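PDB 1B77: protein (sliding clamp) from Enterobacteria phage RB69, which probably encircles DNA as a three-subunit ring and tethers the phage DNA polymerase to its template during processive replication. Local coordinates for residues D6-L11 / S59-L64; I48-A53 / G79-A84. All blocks are in the same frame, centred on the assembly; numbering follows the deposited sequence.

Overall arrangement
From the N terminus, helix 5-15 supplies the first segment of interaction 1. The chain then passes through strands 28-32 and 38-44 to 48-53, where interaction 2 begins, and after a three-residue link enters helix 57-64. There 59-64 returns to 6-11 and closes a loop of 47 intervening residues. Interaction 2 closes later, when strand 81-84 meets 48-53 after a 25-residue loop containing that helix. The segments therefore alternate and the two loops cross rather than nest. One contact joins the two helices of the N-terminal half; the other joins a two-stranded sheet to a three-stranded one. Ile-83 links them, its CD1 lying against Phe-60, Ile-63 and Leu-64.

Interaction 1 of 2, residues D6-L11 / S59-L64; sequences DTIAIL and SFLSIL
Leu-61 lays its CD1 methyl over one face of the flat carbonyl group of Leu-11, 3.6 Å from Leu-11 C; no aromatic ring takes part in the contact. The ring of Phe-60, one residue back, instead packs edge-to-face with Trp-92. The same Leu-61 CD1 lies 3.7 Å from Leu-11 CB, while Leu-61 CD2 comes within 4.0 Å of Leu-11 CD1, so both methyls of Leu-61 press on one side of Leu-11 and the two leucines cross nearly at right angles. With CG anti to its carbonyl carbon (chi1 -61°), Leu-61 sends both methyls across the gap. The two helices run almost antiparallel, at 154° and 10.4 Å between segment axes; they are the helix pair of the N-terminal clamp domain, of the kind that lines the DNA channel in sliding clamps. Ile-8 lies alongside Leu-61 pointing the opposite way, its CG2 4.2 Å from Leu-61 CD2. Farther along, Ile-8 CD1 touches Leu-64 CD1 at 4.2 Å, and Leu-3 packs on both residues. Beneath the helices, Leu-11 rests on Ile-29 of strand 28-32, and Leu-64 on Ile-83. From the second helix Ile-63 also reaches Leu-133 of a neighbouring subunit.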
# COMPACT_ATOMS: atom_id res chain seq x y z
N ASP A 6 15.92 -8.27 -17.53
CA ASP A 6 16.24 -9.54 -16.88
C ASP A 6 17.43 -9.33 -15.94
O ASP A 6 17.43 -9.78 -14.79
CB ASP A 6 16.61 -10.60 -17.91
CG ASP A 6 15.41 -11.10 -18.67
OD1 ASP A 6 14.46 -11.61 -18.03
OD2 ASP A 6 15.42 -10.97 -19.92
N THR A 7 18.46 -8.66 -16.45
CA THR A 7 19.64 -8.37 -15.67
C THR A 7 19.23 -7.50 -14.48
O THR A 7 19.60 -7.77 -13.35
CB THR A 7 20.69 -7.62 -16.51
OG1 THR A 7 21.16 -8.50 -17.54
CG2 THR A 7 21.87 -7.17 -15.63
N ILE A 8 18.45 -6.46 -14.76
CA ILE A 8 17.97 -5.54 -13.74
C ILE A 8 17.21 -6.26 -12.64
O ILE A 8 17.36 -5.94 -11.46
CB ILE A 8 17.05 -4.45 -14.35
CG1 ILE A 8 17.87 -3.53 -15.27
CG2 ILE A 8 16.37 -3.65 -13.24
CD1 ILE A 8 17.05 -2.47 -16.01
N ALA A 9 16.40 -7.24 -13.02
CA ALA A 9 15.63 -8.00 -12.04
C ALA A 9 16.55 -8.81 -11.13
O ALA A 9 16.29 -8.93 -9.94
CB ALA A 9 14.63 -8.93 -12.74
N ILE A 10 17.63 -9.36 -11.68
CA ILE A 10 18.54 -10.13 -10.85
C ILE A 10 19.34 -9.20 -9.95
O ILE A 10 19.62 -9.53 -8.80
CB ILE A 10 19.49 -11.00 -11.69
CG1 ILE A 10 18.67 -12.02 -12.50
CG2 ILE A 10 20.46 -11.74 -10.77
CD1 ILE A 10 19.49 -12.88 -13.48
N LEU A 11 19.69 -8.02 -10.47
CA LEU A 11 20.43 -7.05 -9.68
C LEU A 11 19.59 -6.56 -8.50
O LEU A 11 20.12 -6.21 -7.45
CB LEU A 11 20.85 -5.85 -10.55
CG LEU A 11 22.09 -6.11 -11.39
CD1 LEU A 11 22.31 -4.97 -12.37
CD2 LEU A 11 23.29 -6.29 -10.45
N SER A 59 18.38 2.07 -5.55
CA SER A 59 17.93 3.36 -6.06
C SER A 59 18.44 3.60 -7.48
O SER A 59 17.79 4.26 -8.28
CB SER A 59 18.39 4.50 -5.14
OG SER A 59 17.85 4.36 -3.84
N PHE A 60 19.61 3.06 -7.77
CA PHE A 60 20.19 3.17 -9.11
C PHE A 60 19.26 2.44 -10.08
O PHE A 60 18.83 3.00 -11.09
CB PHE A 60 21.58 2.51 -9.13
CG PHE A 60 22.18 2.40 -10.51
CD1 PHE A 60 22.62 3.52 -11.18
CD2 PHE A 60 22.31 1.16 -11.12
CE1 PHE A 60 23.20 3.42 -12.45
CE2 PHE A 60 22.89 1.04 -12.38
CZ PHE A 60 23.33 2.18 -13.05
N LEU A 61 18.95 1.18 -9.77
CA LEU A 61 18.06 0.38 -10.61
C LEU A 61 16.71 1.07 -10.82
O LEU A 61 16.20 1.11 -11.94
CB LEU A 61 17.85 -1.00 -9.99
CG LEU A 61 19.14 -1.83 -9.85
CD1 LEU A 61 18.85 -3.11 -9.07
CD2 LEU A 61 19.70 -2.13 -11.24
N SER A 62 16.14 1.62 -9.75
CA SER A 62 14.86 2.32 -9.86
C SER A 62 14.97 3.48 -10.85
O SER A 62 14.05 3.74 -11.63
CB SER A 62 14.42 2.85 -8.50
OG SER A 62 14.16 1.78 -7.61
N ILE A 63 16.10 4.17 -10.82
CA ILE A 63 16.32 5.28 -11.74
C ILE A 63 16.31 4.82 -13.20
O ILE A 63 15.88 5.56 -14.09
CB ILE A 63 17.64 6.00 -11.39
CG1 ILE A 63 17.34 7.20 -10.49
CG2 ILE A 63 18.39 6.42 -12.65
CD1 ILE A 63 16.46 8.24 -11.14
N LEU A 64 16.77 3.59 -13.45
CA LEU A 64 16.80 3.08 -14.82
C LEU A 64 15.38 2.85 -15.34
O LEU A 64 15.15 2.85 -16.54
CB LEU A 64 17.60 1.77 -14.90
CG LEU A 64 19.09 1.86 -14.58
CD1 LEU A 64 19.72 0.47 -14.64
CD2 LEU A 64 19.77 2.80 -15.57

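Interaction 2 of 2, residues I48-A53 / G79-A84; sequences IDFDVA and GNIKIA
Val-52 and Ile-81 meet without a polar bond between them, each tied by backbone hydrogen bonds to a different neighbour: Val-52 to Leu-23, Ile-81 to Trp-92. Nearby on the first segment, Asp-49 OD2 bonds to Met-1 N and Asp-51 OD2 to Gln-25 NE2. At the centre, Val-52 CG2 nestles against the outer arm of Ile-81, 4.0 Å from Ile-81 CG1 and equally 4.0 Å from Ile-81 CD1, the two side chains crossing at about a right angle. CG1 of Ile-81 stands anti to its carbonyl carbon (chi1 -56°), which carries the arm over to the valine. Phe-50 joins from one side: its CE2 comes 4.5 Å from Ile-81 CG1, which sits near the ring plane, at the edge and not over a face. Asp-49 OD1 also lies in the ring plane, 3.0 Å from Phe-50 CD1, where it would face the electropositive rim. Ile-73 of strand 72-75 packs on both Phe-50 and Ile-81, and Ala-94 backs Val-52. The contact thus joins strand 52-54, paired with 21-23, to the middle strand of sheet 72-75/81-84/88-92 in the N-terminal part of this DNA-clamp fold. With only aliphatic and ring carbons touching across the two segments, the sheets are held here by dispersion and water exclusion, with no directional bond fixing their register.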
# COMPACT_ATOMS: atom_id res chain seq x y z
N ILE A 48 29.25 -5.82 -19.18
CA ILE A 48 29.65 -4.68 -18.37
C ILE A 48 30.97 -4.19 -18.96
O ILE A 48 31.95 -4.94 -19.02
CB ILE A 48 29.86 -5.09 -16.91
CG1 ILE A 48 28.54 -5.60 -16.33
CG2 ILE A 48 30.41 -3.92 -16.12
CD1 ILE A 48 28.64 -6.12 -14.91
N ASP A 49 31.01 -2.93 -19.40
CA ASP A 49 32.21 -2.38 -20.03
C ASP A 49 33.05 -1.38 -19.25
O ASP A 49 33.89 -0.69 -19.82
CB ASP A 49 31.86 -1.81 -21.41
CG ASP A 49 30.80 -0.72 -21.35
OD1 ASP A 49 30.54 -0.19 -20.25
OD2 ASP A 49 30.23 -0.40 -22.42
N PHE A 50 32.82 -1.29 -17.95
CA PHE A 50 33.63 -0.43 -17.10
C PHE A 50 33.41 -0.86 -15.66
O PHE A 50 32.35 -1.37 -15.32
CB PHE A 50 33.32 1.07 -17.31
CG PHE A 50 31.95 1.50 -16.85
CD1 PHE A 50 30.82 1.21 -17.60
CD2 PHE A 50 31.81 2.24 -15.67
CE1 PHE A 50 29.57 1.64 -17.20
CE2 PHE A 50 30.55 2.68 -15.26
CZ PHE A 50 29.43 2.38 -16.03
N ASP A 51 34.43 -0.69 -14.83
CA ASP A 51 34.32 -1.08 -13.44
C ASP A 51 33.85 0.10 -12.60
O ASP A 51 34.33 1.23 -12.76
CB ASP A 51 35.66 -1.60 -12.92
CG ASP A 51 36.26 -2.64 -13.84
OD1 ASP A 51 35.93 -3.84 -13.67
OD2 ASP A 51 37.03 -2.26 -14.76
N VAL A 52 32.88 -0.15 -11.73
CA VAL A 52 32.35 0.92 -10.89
C VAL A 52 31.60 0.35 -9.70
O VAL A 52 30.90 -0.65 -9.81
CB VAL A 52 31.41 1.84 -11.72
CG1 VAL A 52 30.17 1.07 -12.15
CG2 VAL A 52 31.04 3.10 -10.91
N ALA A 53 31.77 1.01 -8.56
CA ALA A 53 31.11 0.59 -7.34
C ALA A 53 29.87 1.43 -7.12
O ALA A 53 29.89 2.65 -7.31
CB ALA A 53 32.06 0.73 -6.16
N GLY A 79 34.30 10.83 -13.26
CA GLY A 79 34.47 9.57 -12.56
C GLY A 79 33.15 8.96 -12.11
O GLY A 79 33.11 7.85 -11.58
N ASN A 80 32.05 9.69 -12.31
CA ASN A 80 30.72 9.23 -11.94
C ASN A 80 30.06 8.54 -13.11
O ASN A 80 30.63 8.46 -14.19
CB ASN A 80 29.86 10.40 -11.48
CG ASN A 80 30.24 10.90 -10.10
OD1 ASN A 80 29.92 12.03 -9.74
ND2 ASN A 80 30.92 10.06 -9.33
N ILE A 81 28.84 8.05 -12.90
CA ILE A 81 28.12 7.34 -13.95
C ILE A 81 27.19 8.23 -14.74
O ILE A 81 26.47 9.06 -14.17
CB ILE A 81 27.26 6.22 -13.36
CG1 ILE A 81 28.13 5.27 -12.55
CG2 ILE A 81 26.53 5.50 -14.48
CD1 ILE A 81 27.32 4.36 -11.66
N LYS A 82 27.18 8.03 -16.05
CA LYS A 82 26.30 8.78 -16.94
C LYS A 82 25.28 7.85 -17.60
O LYS A 82 25.63 6.79 -18.12
CB LYS A 82 27.10 9.49 -18.04
CG LYS A 82 26.19 10.16 -19.07
CD LYS A 82 26.96 10.82 -20.21
CE LYS A 82 25.99 11.33 -21.28
NZ LYS A 82 26.67 12.18 -22.32
N ILE A 83 24.02 8.26 -17.58
CA ILE A 83 22.95 7.49 -18.19
C ILE A 83 22.36 8.34 -19.31
O ILE A 83 21.63 9.31 -19.06
CB ILE A 83 21.85 7.16 -17.16
CG1 ILE A 83 22.47 6.46 -15.95
CG2 ILE A 83 20.79 6.27 -17.80
CD1 ILE A 83 21.54 6.34 -14.76
N ALA A 84 22.68 7.97 -20.54
CA ALA A 84 22.23 8.70 -21.72
C ALA A 84 20.87 8.26 -22.25
O ALA A 84 20.72 7.13 -22.72
CB ALA A 84 23.28 8.60 -22.83